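Probable enoyl-CoA hydratase/isomerase (Mycobacterium abscessus, PDB 3SWX) probably acts as an enoyl-CoA hydratase or isomerase of the crotonase superfamily, acting on acyl-CoA thioesters. Local coordinates at residues 110-115 with 132-137; 126-131 with 184-189; 31-36 with 65-70. All coordinates share one frame; numbering follows the deposited sequence.

Interaction 1 (110-115 with 132-137)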
loop_
_atom_site.group_PDB
_atom_site.type_symbol
_atom_site.label_atom_id
_atom_site.label_comp_id
_atom_site.label_asym_id
_atom_site.label_seq_id
_atom_site.Cartn_x
_atom_site.Cartn_y
_atom_site.Cartn_z
ATOM N N HIS B 110 -21.143 10.445 5.123
ATOM C CA HIS B 110 -22.191 10.702 4.142
ATOM C C HIS B 110 -22.076 12.162 3.713
ATOM O O HIS B 110 -21.521 12.973 4.436
ATOM C CB HIS B 110 -23.560 10.467 4.768
ATOM C CG HIS B 110 -23.979 11.540 5.729
ATOM N ND1 HIS B 110 -23.347 11.749 6.938
ATOM C CD2 HIS B 110 -24.963 12.471 5.653
ATOM C CE1 HIS B 110 -23.924 12.758 7.564
ATOM N NE2 HIS B 110 -24.911 13.209 6.809
ATOM N N GLY B 111 -22.615 12.488 2.541
ATOM C CA GLY B 111 -22.529 13.852 1.997
ATOM C C GLY B 111 -21.087 14.275 1.764
ATOM O O GLY B 111 -20.214 13.434 1.537
ATOM N N LYS B 112 -20.825 15.572 1.840
ATOM C CA LYS B 112 -19.451 16.080 1.682
ATOM C C LYS B 112 -18.530 15.751 2.843
ATOM O O LYS B 112 -18.860 15.957 4.039
ATOM C CB LYS B 112 -19.450 17.587 1.452
ATOM C CG LYS B 112 -20.104 17.949 0.132
ATOM C CD LYS B 112 -19.967 19.434 -0.176
ATOM C CE LYS B 112 -20.543 19.772 -1.542
ATOM N NZ LYS B 112 -20.124 21.149 -1.909
ATOM N N VAL B 113 -17.368 15.234 2.480
ATOM C CA VAL B 113 -16.309 14.967 3.406
ATOM C C VAL B 113 -15.147 15.842 2.906
ATOM O O VAL B 113 -14.443 15.482 1.927
ATOM C CB VAL B 113 -15.946 13.467 3.404
ATOM C CG1 VAL B 113 -14.796 13.183 4.380
ATOM C CG2 VAL B 113 -17.175 12.610 3.759
ATOM N N LEU B 114 -14.970 17.013 3.523
ATOM C CA LEU B 114 -13.938 17.928 3.069
ATOM C C LEU B 114 -12.748 17.931 4.001
ATOM O O LEU B 114 -12.911 17.778 5.201
ATOM C CB LEU B 114 -14.473 19.356 2.956
ATOM C CG LEU B 114 -15.782 19.549 2.183
ATOM C CD1 LEU B 114 -16.272 21.016 2.313
ATOM C CD2 LEU B 114 -15.601 19.131 0.747
ATOM N N THR B 115 -11.569 18.151 3.414
ATOM C CA THR B 115 -10.343 18.470 4.122
ATOM C C THR B 115 -10.105 17.558 5.346
ATOM O O THR B 115 -9.798 16.369 5.200
ATOM C CB THR B 115 -10.314 19.999 4.487
ATOM O OG1 THR B 115 -11.420 20.320 5.335
ATOM C CG2 THR B 115 -10.389 20.876 3.235
ATOM N N THR B 132 -24.116 8.525 -0.947
ATOM C CA THR B 132 -24.029 9.954 -1.259
ATOM C C THR B 132 -22.659 10.555 -0.962
ATOM O O THR B 132 -22.417 11.686 -1.321
ATOM C CB THR B 132 -25.050 10.804 -0.448
ATOM O OG1 THR B 132 -24.650 10.855 0.932
ATOM C CG2 THR B 132 -26.446 10.225 -0.546
ATOM N N ALA B 133 -21.776 9.839 -0.271
ATOM C CA ALA B 133 -20.526 10.453 0.180
ATOM C C ALA B 133 -19.712 10.996 -0.996
ATOM O O ALA B 133 -19.510 10.295 -1.981
ATOM C CB ALA B 133 -19.693 9.466 0.983
ATOM N N THR B 134 -19.299 12.259 -0.908
ATOM C CA THR B 134 -18.228 12.784 -1.774
ATOM C C THR B 134 -17.075 13.346 -0.938
ATOM O O THR B 134 -17.247 13.667 0.242
ATOM C CB THR B 134 -18.703 13.869 -2.745
ATOM O OG1 THR B 134 -19.137 14.999 -2.001
ATOM C CG2 THR B 134 -19.813 13.369 -3.649
ATOM N N PHE B 135 -15.909 13.476 -1.568
ATOM C CA PHE B 135 -14.665 13.843 -0.881
ATOM C C PHE B 135 -13.876 14.912 -1.654
ATOM O O PHE B 135 -13.766 14.849 -2.878
ATOM C CB PHE B 135 -13.765 12.609 -0.707
ATOM C CG PHE B 135 -14.441 11.449 -0.028
ATOM C CD1 PHE B 135 -15.232 10.571 -0.753
ATOM C CD2 PHE B 135 -14.274 11.222 1.325
ATOM C CE1 PHE B 135 -15.869 9.519 -0.134
ATOM C CE2 PHE B 135 -14.901 10.154 1.951
ATOM C CZ PHE B 135 -15.699 9.303 1.222
ATOM N N ALA B 136 -13.299 15.868 -0.937
ATOM C CA ALA B 136 -12.414 16.850 -1.567
ATOM C C ALA B 136 -11.346 17.394 -0.617
ATOM O O ALA B 136 -11.655 17.975 0.445
ATOM C CB ALA B 136 -13.227 17.989 -2.183
ATOM N N GLN B 137 -10.087 17.222 -1.037
ATOM C CA GLN B 137 -8.933 17.680 -0.308
ATOM C C GLN B 137 -8.623 19.107 -0.798
ATOM O O GLN B 137 -7.711 19.338 -1.619
ATOM C CB GLN B 137 -7.770 16.705 -0.534
ATOM C CG GLN B 137 -6.685 16.739 0.527
ATOM C CD GLN B 137 -7.035 15.953 1.776
ATOM O OE1 GLN B 137 -6.990 14.718 1.777
ATOM N NE2 GLN B 137 -7.360 16.661 2.853
#
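Four backbone hydrogen bonds join G111-T115 to T134-A136 in parallel register. The shortest runs from V113 N to T134 O at 2.7 Å, and T134 N returns to G111 O at 2.9 Å. Further on, A136 N reaches V113 O at 3.1 Å. The straightest of the set closes the ladder, T115 N to A136 O at 3.0 Å with 174° at the hydrogen. Upstream, a side chain continues the ladder: T132 OG1 accepts from G111 N at 3.1 Å. The T132 torsion (chi1 71°) places that oxygen between its own backbone N and carbonyl carbon, and D130 supplies its second partner. At the far end Q137 NE2 adds a weak bond to T115 O, its stronger partner being E139.

Packing differs on the two faces of the ladder. V113 and F135 run alongside each other on the buried one; V113 CB comes obliquely to the ring at F135 CD2, 3.5 Å away, and F173 and I118 also meet that ring. K112, T134, L114 and A136 share the other, where L114 CD2 meets A136 CB at 3.9 Å. This is the small second sheet of the crotonase fold, three strands with 134-136 in the middle, and 112-114 leads directly into helix 116-123.

Interaction 2 (126-131 with 184-189)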
loop_
_atom_site.group_PDB
_atom_site.type_symbol
_atom_site.label_atom_id
_atom_site.label_comp_id
_atom_site.label_asym_id
_atom_site.label_seq_id
_atom_site.Cartn_x
_atom_site.Cartn_y
_atom_site.Cartn_z
ATOM N N ILE B 126 -11.640 1.681 10.354
ATOM C CA ILE B 126 -12.624 1.180 9.378
ATOM C C ILE B 126 -13.537 2.326 8.998
ATOM O O ILE B 126 -14.010 3.080 9.873
ATOM C CB ILE B 126 -13.494 -0.021 9.924
ATOM C CG1 ILE B 126 -12.634 -1.232 10.330
ATOM C CG2 ILE B 126 -14.518 -0.503 8.853
ATOM C CD1 ILE B 126 -13.330 -2.143 11.301
ATOM N N VAL B 127 -13.780 2.474 7.695
ATOM C CA VAL B 127 -14.555 3.601 7.188
ATOM C C VAL B 127 -15.714 3.050 6.378
ATOM O O VAL B 127 -15.516 2.232 5.462
ATOM C CB VAL B 127 -13.705 4.579 6.325
ATOM C CG1 VAL B 127 -14.569 5.722 5.741
ATOM C CG2 VAL B 127 -12.538 5.161 7.134
ATOM N N ILE B 128 -16.916 3.497 6.727
ATOM C CA ILE B 128 -18.121 3.122 6.019
ATOM C C ILE B 128 -18.730 4.384 5.438
ATOM O O ILE B 128 -18.908 5.376 6.166
ATOM C CB ILE B 128 -19.159 2.493 6.960
ATOM C CG1 ILE B 128 -18.547 1.330 7.746
ATOM C CG2 ILE B 128 -20.412 2.081 6.159
ATOM C CD1 ILE B 128 -18.080 0.147 6.883
ATOM N N ALA B 129 -19.076 4.323 4.148
ATOM C CA ALA B 129 -19.749 5.421 3.460
ATOM C C ALA B 129 -21.163 5.042 3.001
ATOM O O ALA B 129 -21.400 3.900 2.582
ATOM C CB ALA B 129 -18.901 5.865 2.258
ATOM N N ASP B 130 -22.119 5.976 3.079
ATOM C CA ASP B 130 -23.357 5.781 2.347
ATOM C C ASP B 130 -23.120 6.235 0.901
ATOM O O ASP B 130 -22.122 6.900 0.606
ATOM C CB ASP B 130 -24.613 6.391 3.051
ATOM C CG ASP B 130 -24.900 7.845 2.678
ATOM O OD1 ASP B 130 -24.045 8.533 2.076
ATOM O OD2 ASP B 130 -26.015 8.301 3.012
ATOM N N GLU B 131 -24.035 5.865 0.005
ATOM C CA GLU B 131 -23.858 6.124 -1.434
ATOM C C GLU B 131 -23.734 7.607 -1.830
ATOM O O GLU B 131 -23.266 7.918 -2.935
ATOM C CB GLU B 131 -24.952 5.413 -2.249
ATOM C CG GLU B 131 -26.377 5.714 -1.811
ATOM C CD GLU B 131 -27.421 4.814 -2.485
ATOM O OE1 GLU B 131 -27.172 4.373 -3.637
ATOM O OE2 GLU B 131 -28.485 4.565 -1.854
ATOM N N VAL B 184 -12.359 3.885 1.766
ATOM C CA VAL B 184 -13.672 3.463 2.240
ATOM C C VAL B 184 -13.785 1.949 2.110
ATOM O O VAL B 184 -13.548 1.413 1.030
ATOM C CB VAL B 184 -14.776 4.120 1.387
ATOM C CG1 VAL B 184 -16.142 3.406 1.601
ATOM C CG2 VAL B 184 -14.873 5.596 1.715
ATOM N N GLN B 185 -14.162 1.265 3.186
ATOM C CA GLN B 185 -14.202 -0.204 3.185
ATOM C C GLN B 185 -15.500 -0.738 2.619
ATOM O O GLN B 185 -15.545 -1.832 2.083
ATOM C CB GLN B 185 -14.001 -0.783 4.588
ATOM C CG GLN B 185 -12.547 -0.872 5.009
ATOM C CD GLN B 185 -11.837 0.459 4.923
ATOM O OE1 GLN B 185 -12.017 1.334 5.782
ATOM N NE2 GLN B 185 -11.018 0.625 3.882
ATOM N N GLU B 186 -16.566 0.032 2.735
ATOM C CA GLU B 186 -17.854 -0.438 2.271
ATOM C C GLU B 186 -18.765 0.752 2.024
ATOM O O GLU B 186 -18.748 1.737 2.780
ATOM C CB GLU B 186 -18.460 -1.406 3.296
ATOM C CG GLU B 186 -19.753 -2.046 2.819
ATOM C CD GLU B 186 -20.392 -2.985 3.840
ATOM O OE1 GLU B 186 -19.762 -3.297 4.900
ATOM O OE2 GLU B 186 -21.549 -3.402 3.557
ATOM N N ILE B 187 -19.516 0.656 0.926
ATOM C CA ILE B 187 -20.527 1.614 0.576
ATOM C C ILE B 187 -21.907 0.974 0.767
ATOM O O ILE B 187 -22.174 -0.115 0.253
ATOM C CB ILE B 187 -20.418 2.051 -0.888
ATOM C CG1 ILE B 187 -19.016 2.580 -1.226
ATOM C CG2 ILE B 187 -21.490 3.124 -1.209
ATOM C CD1 ILE B 187 -18.802 2.696 -2.726
ATOM N N VAL B 188 -22.778 1.684 1.480
ATOM C CA VAL B 188 -24.118 1.202 1.800
ATOM C C VAL B 188 -25.178 2.207 1.337
ATOM O O VAL B 188 -24.841 3.348 0.979
ATOM C CB VAL B 188 -24.255 0.979 3.311
ATOM C CG1 VAL B 188 -23.255 -0.098 3.782
ATOM C CG2 VAL B 188 -24.059 2.300 4.082
ATOM N N PRO B 189 -26.462 1.786 1.328
ATOM C CA PRO B 189 -27.526 2.689 0.882
ATOM C C PRO B 189 -27.676 3.938 1.742
ATOM O O PRO B 189 -27.250 3.956 2.904
ATOM C CB PRO B 189 -28.786 1.813 0.957
ATOM C CG PRO B 189 -28.258 0.411 0.707
ATOM C CD PRO B 189 -26.958 0.406 1.491
#
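V127 and A129 present their backbones to Q185-V188 as the outermost parallel pair of the six-stranded sheet of the crotonase fold, with 186-188 as its edge strand. The regular part is centred on A129. Its N donates to E186 O at 2.9 Å and its O accepts from V188 N at 2.8 Å, the two bonds that define the A129-I187 pairing. Beside this, A129 CB lies 3.8 Å from V184 CG1, and the V127 and V184 side chains cross at about a right angle, V127 CG1 to V184 CG2 4.0 Å. V127, A129 and V184 are buried. I128, on the other face, extends its CD1 alongside E186 CB, and helix 193-205 covers that face at I200.

The other end is looser and opens to solvent. There E131 N makes only a weak bond to V188 O. E131 and P189 are exposed; the E131 carboxylate lies alongside the proline, OE2 3.5 Å from P189 CA, and OE2 accepts a hydrogen bond from V190 N. I187 CG2 touches E131 CA at 3.8 Å.

At Q185 a side chain does the work of a backbone carbonyl. Q185 N donates to V127 O, and the Q185 side chain bends at chi2 (56°) and turns OE1 back to V127 N. NE2 is held by N162 OD1 of a neighbouring subunit, while Q185 OE1 receives V127 N at 2.8 Å, in the plane of the amide carbonyl.

Interaction 3 (31-36 with 65-70)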
loop_
_atom_site.group_PDB
_atom_site.type_symbol
_atom_site.label_atom_id
_atom_site.label_comp_id
_atom_site.label_asym_id
_atom_site.label_seq_id
_atom_site.Cartn_x
_atom_site.Cartn_y
_atom_site.Cartn_z
ATOM N N ASN B 31 -21.250 20.824 10.587
ATOM C CA ASN B 31 -20.237 20.167 11.404
ATOM C C ASN B 31 -18.824 20.668 11.152
ATOM O O ASN B 31 -17.881 19.888 11.196
ATOM C CB ASN B 31 -20.309 18.644 11.201
ATOM C CG ASN B 31 -21.623 18.061 11.686
ATOM O OD1 ASN B 31 -22.228 18.579 12.635
ATOM N ND2 ASN B 31 -22.066 16.975 11.049
ATOM N N ALA B 32 -18.677 21.967 10.899
ATOM C CA ALA B 32 -17.356 22.568 10.789
ATOM C C ALA B 32 -16.678 22.539 12.159
ATOM O O ALA B 32 -17.308 22.830 13.169
ATOM C CB ALA B 32 -17.449 24.034 10.262
ATOM N N PHE B 33 -15.411 22.155 12.196
ATOM C CA PHE B 33 -14.673 22.069 13.457
ATOM C C PHE B 33 -14.268 23.467 13.935
ATOM O O PHE B 33 -13.380 24.111 13.365
ATOM C CB PHE B 33 -13.457 21.162 13.325
ATOM C CG PHE B 33 -13.763 19.704 13.514
ATOM C CD1 PHE B 33 -13.746 19.131 14.778
ATOM C CD2 PHE B 33 -14.057 18.895 12.423
ATOM C CE1 PHE B 33 -14.010 17.766 14.944
ATOM C CE2 PHE B 33 -14.337 17.546 12.589
ATOM C CZ PHE B 33 -14.314 16.987 13.850
ATOM N N ASP B 34 -14.975 23.953 14.952
ATOM C CA ASP B 34 -14.554 25.161 15.658
ATOM C C ASP B 34 -13.662 24.728 16.829
ATOM O O ASP B 34 -13.420 23.525 17.001
ATOM C CB ASP B 34 -15.755 26.022 16.095
ATOM C CG ASP B 34 -16.665 25.346 17.131
ATOM O OD1 ASP B 34 -16.685 24.097 17.254
ATOM O OD2 ASP B 34 -17.401 26.097 17.809
ATOM N N LYS B 35 -13.161 25.693 17.605
ATOM C CA LYS B 35 -12.312 25.393 18.754
ATOM C C LYS B 35 -13.013 24.419 19.726
ATOM O O LYS B 35 -12.409 23.429 20.165
ATOM C CB LYS B 35 -11.896 26.676 19.489
ATOM N N THR B 36 -14.282 24.677 20.034
ATOM C CA THR B 36 -15.005 23.836 20.994
ATOM C C THR B 36 -15.099 22.376 20.508
ATOM O O THR B 36 -14.727 21.468 21.246
ATOM C CB THR B 36 -16.407 24.416 21.336
ATOM O OG1 THR B 36 -16.245 25.755 21.798
ATOM C CG2 THR B 36 -17.139 23.581 22.428
ATOM N N LEU B 65 -24.306 16.476 6.227
ATOM C CA LEU B 65 -23.021 15.924 5.827
ATOM C C LEU B 65 -22.058 15.717 6.997
ATOM O O LEU B 65 -22.282 16.208 8.104
ATOM C CB LEU B 65 -22.401 16.809 4.753
ATOM C CG LEU B 65 -22.187 18.271 5.138
ATOM C CD1 LEU B 65 -20.838 18.463 5.821
ATOM C CD2 LEU B 65 -22.288 19.155 3.885
ATOM N N PHE B 66 -20.990 14.966 6.743
ATOM C CA PHE B 66 -20.083 14.554 7.800
ATOM C C PHE B 66 -19.350 15.755 8.405
ATOM O O PHE B 66 -19.443 15.984 9.615
ATOM C CB PHE B 66 -19.113 13.488 7.275
ATOM C CG PHE B 66 -18.101 13.043 8.278
ATOM C CD1 PHE B 66 -18.498 12.456 9.462
ATOM C CD2 PHE B 66 -16.739 13.205 8.035
ATOM C CE1 PHE B 66 -17.549 12.042 10.409
ATOM C CE2 PHE B 66 -15.792 12.782 8.954
ATOM C CZ PHE B 66 -16.189 12.215 10.146
ATOM N N THR B 67 -18.625 16.507 7.576
ATOM C CA THR B 67 -17.994 17.751 8.018
ATOM C C THR B 67 -17.566 18.624 6.851
ATOM O O THR B 67 -17.076 18.138 5.838
ATOM C CB THR B 67 -16.755 17.549 8.952
ATOM O OG1 THR B 67 -16.210 18.831 9.302
ATOM C CG2 THR B 67 -15.665 16.700 8.282
ATOM N N ALA B 68 -17.763 19.923 7.007
ATOM C CA ALA B 68 -17.297 20.901 6.024
ATOM C C ALA B 68 -15.821 21.285 6.261
ATOM O O ALA B 68 -15.279 22.109 5.533
ATOM C CB ALA B 68 -18.184 22.125 6.068
ATOM N N GLY B 69 -15.163 20.681 7.257
ATOM C CA GLY B 69 -13.748 20.958 7.512
ATOM C C GLY B 69 -13.518 21.933 8.651
ATOM O O GLY B 69 -14.280 21.953 9.621
ATOM N N LEU B 70 -12.478 22.757 8.527
ATOM C CA LEU B 70 -12.044 23.621 9.619
ATOM C C LEU B 70 -12.725 24.993 9.603
ATOM O O LEU B 70 -12.802 25.653 8.562
ATOM C CB LEU B 70 -10.525 23.802 9.555
ATOM C CG LEU B 70 -9.790 24.417 10.749
ATOM C CD1 LEU B 70 -10.060 23.649 12.049
ATOM C CD2 LEU B 70 -8.302 24.466 10.458
#
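N31 and T67 supply most of the polar bonds. The T67 hydroxyl OG1 donates to N31 O at 2.7 Å, approaching from above the carbonyl plane (43° out of it), and accepts G69 N at 2.9 Å, an ST turn. Two bonds thus fix the hydroxyl, whose oxygen is swung opposite the T67 backbone N (chi1 179°). The N31 amide is gripped from several directions: ND2 reaches F66 O at 3.1 Å and, weakly, L65 O, with E62 O a further partner, while OD1 accepts from R26 N.

The one backbone-to-backbone bond between the two segments runs from F33 N to G69 O at 2.8 Å. It accompanies a single bridge between F33 and L70. In the crotonase family the loop equivalent to 65-70 carries one of the backbone N-H groups of the oxyanion hole, so these bonds probably shape that wall of the active site. G69, with its positive phi, adopts a backbone shape that suits a residue without CB.

Packing contacts are fewer. The apolar pair is F33 CB and L70 CD1, 4.4 Å apart, and L70 CD1 lies 3.6 Å from F33 O. The F33 ring presents its edge to G69 O, with T67 OG1 obliquely placed 3.8 Å from F33 CD2. W94 meets this ring edge-to-face.

Interactions 1 and 2 are both parallel strand pairs, but in different sheets: 126-130 is followed, after a turn, by 132-137, and H110 CB packs on D130 OD1 at 3.4 Å. F135 CZ, 3.8 Å from V184 CG2, packs the two together. Interaction 2 is the more buried and also touches a second subunit, whereas no other chain reaches interactions 1 and 3. Interaction 3 is loop against loop, so side-chain groups replace most of the ladder bonds. It meets interaction 1 through a probable hydrogen bond from F66 N to H110 O, and T115 OG1 packs on G69 CA. Interactions 2 and 3 do not touch, with nearest atoms about 8 Å apart.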